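Long-range contact in NAD(P)H-FMN oxidoreductase (Bacillus subtilis, PDB 5LVA), which binds flavin mononucleotide and probably transfers electrons from NAD(P)H to flavins or quinones: residues A7-N11 and F64-W68. Residues are numbered along the deposited sequence; the frame is centred on the assembly and turned at random.
Sequences AFHPN and FPLYW. With FMN (flavin mononucleotide), chain C.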
# COMPACT_ATOMS: atom_id res chain seq x y z
N ALA A 7 0.67 -5.14 -3.87
CA ALA A 7 -0.44 -4.48 -4.56
C ALA A 7 -1.73 -5.24 -4.36
O ALA A 7 -1.78 -6.44 -4.55
CB ALA A 7 -0.13 -4.32 -6.02
N PHE A 8 -2.77 -4.52 -3.95
CA PHE A 8 -4.07 -5.13 -3.71
C PHE A 8 -5.15 -4.52 -4.58
O PHE A 8 -5.79 -3.54 -4.21
CB PHE A 8 -4.47 -5.01 -2.24
CG PHE A 8 -3.59 -5.77 -1.28
CD1 PHE A 8 -2.40 -5.23 -0.81
CD2 PHE A 8 -3.98 -7.01 -0.80
CE1 PHE A 8 -1.61 -5.91 0.08
CE2 PHE A 8 -3.19 -7.69 0.10
CZ PHE A 8 -2.00 -7.14 0.54
N HIS A 9 -5.36 -5.12 -5.74
CA HIS A 9 -6.38 -4.71 -6.66
C HIS A 9 -7.06 -5.96 -7.21
O HIS A 9 -6.39 -6.87 -7.66
CB HIS A 9 -5.79 -3.87 -7.77
CG HIS A 9 -6.81 -3.18 -8.61
ND1 HIS A 9 -7.81 -3.86 -9.27
CD2 HIS A 9 -6.98 -1.88 -8.91
CE1 HIS A 9 -8.56 -3.00 -9.93
NE2 HIS A 9 -8.08 -1.79 -9.73
N PRO A 10 -8.39 -6.01 -7.14
CA PRO A 10 -9.12 -7.22 -7.51
C PRO A 10 -8.87 -7.67 -8.94
O PRO A 10 -8.93 -8.86 -9.23
CB PRO A 10 -10.57 -6.82 -7.32
CG PRO A 10 -10.50 -5.78 -6.21
CD PRO A 10 -9.26 -5.01 -6.50
N ASN A 11 -8.58 -6.73 -9.83
CA ASN A 11 -8.33 -7.05 -11.23
C ASN A 11 -7.31 -6.11 -11.82
O ASN A 11 -7.65 -5.09 -12.40
CB ASN A 11 -9.62 -6.99 -12.03
CG ASN A 11 -9.50 -7.65 -13.39
OD1 ASN A 11 -8.42 -7.75 -13.97
ND2 ASN A 11 -10.62 -8.11 -13.91
N PHE A 64 -3.00 0.08 -3.10
CA PHE A 64 -4.38 -0.30 -3.34
C PHE A 64 -5.21 0.88 -3.77
O PHE A 64 -4.79 2.01 -3.59
CB PHE A 64 -4.99 -0.95 -2.09
CG PHE A 64 -4.89 -0.12 -0.83
CD1 PHE A 64 -3.79 -0.23 0.01
CD2 PHE A 64 -5.91 0.75 -0.46
CE1 PHE A 64 -3.71 0.51 1.15
CE2 PHE A 64 -5.83 1.48 0.68
CZ PHE A 64 -4.73 1.37 1.49
N PRO A 65 -6.36 0.64 -4.39
CA PRO A 65 -7.29 1.75 -4.60
C PRO A 65 -8.09 2.00 -3.33
O PRO A 65 -8.36 1.06 -2.59
CB PRO A 65 -8.19 1.25 -5.72
CG PRO A 65 -8.21 -0.21 -5.54
CD PRO A 65 -6.81 -0.58 -5.10
N LEU A 66 -8.45 3.25 -3.10
CA LEU A 66 -9.32 3.60 -1.99
C LEU A 66 -10.73 3.14 -2.28
O LEU A 66 -11.40 3.67 -3.16
CB LEU A 66 -9.32 5.11 -1.75
CG LEU A 66 -9.83 5.59 -0.40
CD1 LEU A 66 -8.87 5.15 0.67
CD2 LEU A 66 -9.99 7.08 -0.41
N TYR A 67 -11.17 2.14 -1.52
CA TYR A 67 -12.51 1.62 -1.59
C TYR A 67 -13.22 1.91 -0.28
O TYR A 67 -12.78 1.44 0.75
CB TYR A 67 -12.51 0.11 -1.82
CG TYR A 67 -12.16 -0.35 -3.21
CD1 TYR A 67 -12.01 0.55 -4.26
CD2 TYR A 67 -12.01 -1.69 -3.47
CE1 TYR A 67 -11.70 0.11 -5.53
CE2 TYR A 67 -11.70 -2.14 -4.72
CZ TYR A 67 -11.54 -1.25 -5.75
OH TYR A 67 -11.23 -1.75 -7.01
N TRP A 68 -14.32 2.66 -0.35
CA TRP A 68 -15.05 3.13 0.84
C TRP A 68 -14.10 3.57 1.96
O TRP A 68 -14.22 3.16 3.11
CB TRP A 68 -16.04 2.06 1.32
CG TRP A 68 -17.14 1.90 0.32
CD1 TRP A 68 -17.32 0.86 -0.55
CD2 TRP A 68 -18.16 2.85 0.01
NE1 TRP A 68 -18.40 1.09 -1.35
CE2 TRP A 68 -18.93 2.31 -1.04
CE3 TRP A 68 -18.50 4.11 0.52
CZ2 TRP A 68 -20.03 2.98 -1.57
CZ3 TRP A 68 -19.58 4.77 -0.01
CH2 TRP A 68 -20.34 4.21 -1.05
N1 FMN C . -12.80 6.88 -4.44
C2 FMN C . -12.69 7.77 -3.39
O2 FMN C . -12.15 8.86 -3.54
N3 FMN C . -13.18 7.43 -2.15
C4 FMN C . -13.79 6.23 -1.94
O4 FMN C . -14.20 5.97 -0.82
C4A FMN C . -13.91 5.33 -3.01
N5 FMN C . -14.51 4.11 -2.83
C5A FMN C . -14.63 3.22 -3.87
C6 FMN C . -15.24 2.00 -3.66
C7 FMN C . -15.36 1.07 -4.67
C7M FMN C . -16.03 -0.24 -4.40
C8 FMN C . -14.86 1.40 -5.94
C8M FMN C . -14.97 0.42 -7.07
C9 FMN C . -14.25 2.63 -6.15
C9A FMN C . -14.12 3.54 -5.12
N10 FMN C . -13.51 4.78 -5.32
C10 FMN C . -13.40 5.66 -4.26
C1' FMN C . -12.92 5.13 -6.66
C2' FMN C . -11.52 4.47 -6.61
O2' FMN C . -10.74 4.98 -5.53
C3' FMN C . -10.73 4.47 -7.93
O3' FMN C . -11.48 3.66 -8.81
C4' FMN C . -9.32 3.88 -7.73
O4' FMN C . -8.67 4.62 -6.74
C5' FMN C . -8.32 3.88 -8.88
O5' FMN C . -8.64 2.85 -9.79
P FMN C . -7.66 1.82 -10.53
O1P FMN C . -8.40 0.54 -10.40
O2P FMN C . -7.48 2.26 -11.94
O3P FMN C . -6.31 1.59 -9.93
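Tyr67 brings its hydroxyl over one face of the His9 imidazole, OH lying 4.1 Å from CE1, while Pro10 meets the phenol at its edge, with CG 4.1 Å from CE2. The compact, rigid, apolar proline ring suits this edge, having no polar group to satisfy. Further in, Pro65 sets CG 4.0 Å from His9 CD2; it has no backbone N-H to offer Phe8 O and meets it through CD. Behind it, Phe8 and Phe64 touch through their CB atoms, and beyond these both side chains reach Leu75 of helix 73-82.

The flavin ties these pieces together. Its C7M methyl lies over one face of the Tyr67 phenol, whose CD1 is 3.4 Å from flavin C8; Leu66 O accepts a bond from ribityl O2', and Trp68 N donates to N5. With CG anti to the backbone N (chi1 -169°), His9 directs NE2 to phosphate O1P, while Asn11 N donates in the ring plane to ND1 (3.0 Å), fixing the imidazole's rotation. With an alanine at Tyr67, the flavin's dimethylbenzene end, Pro10 and the covered His9 face would probably all lose their aromatic partner. The ends of parallel strands 3-7 and 59-65 and the loops after them thus form part of the FMN site, as in flavodoxin-like folds.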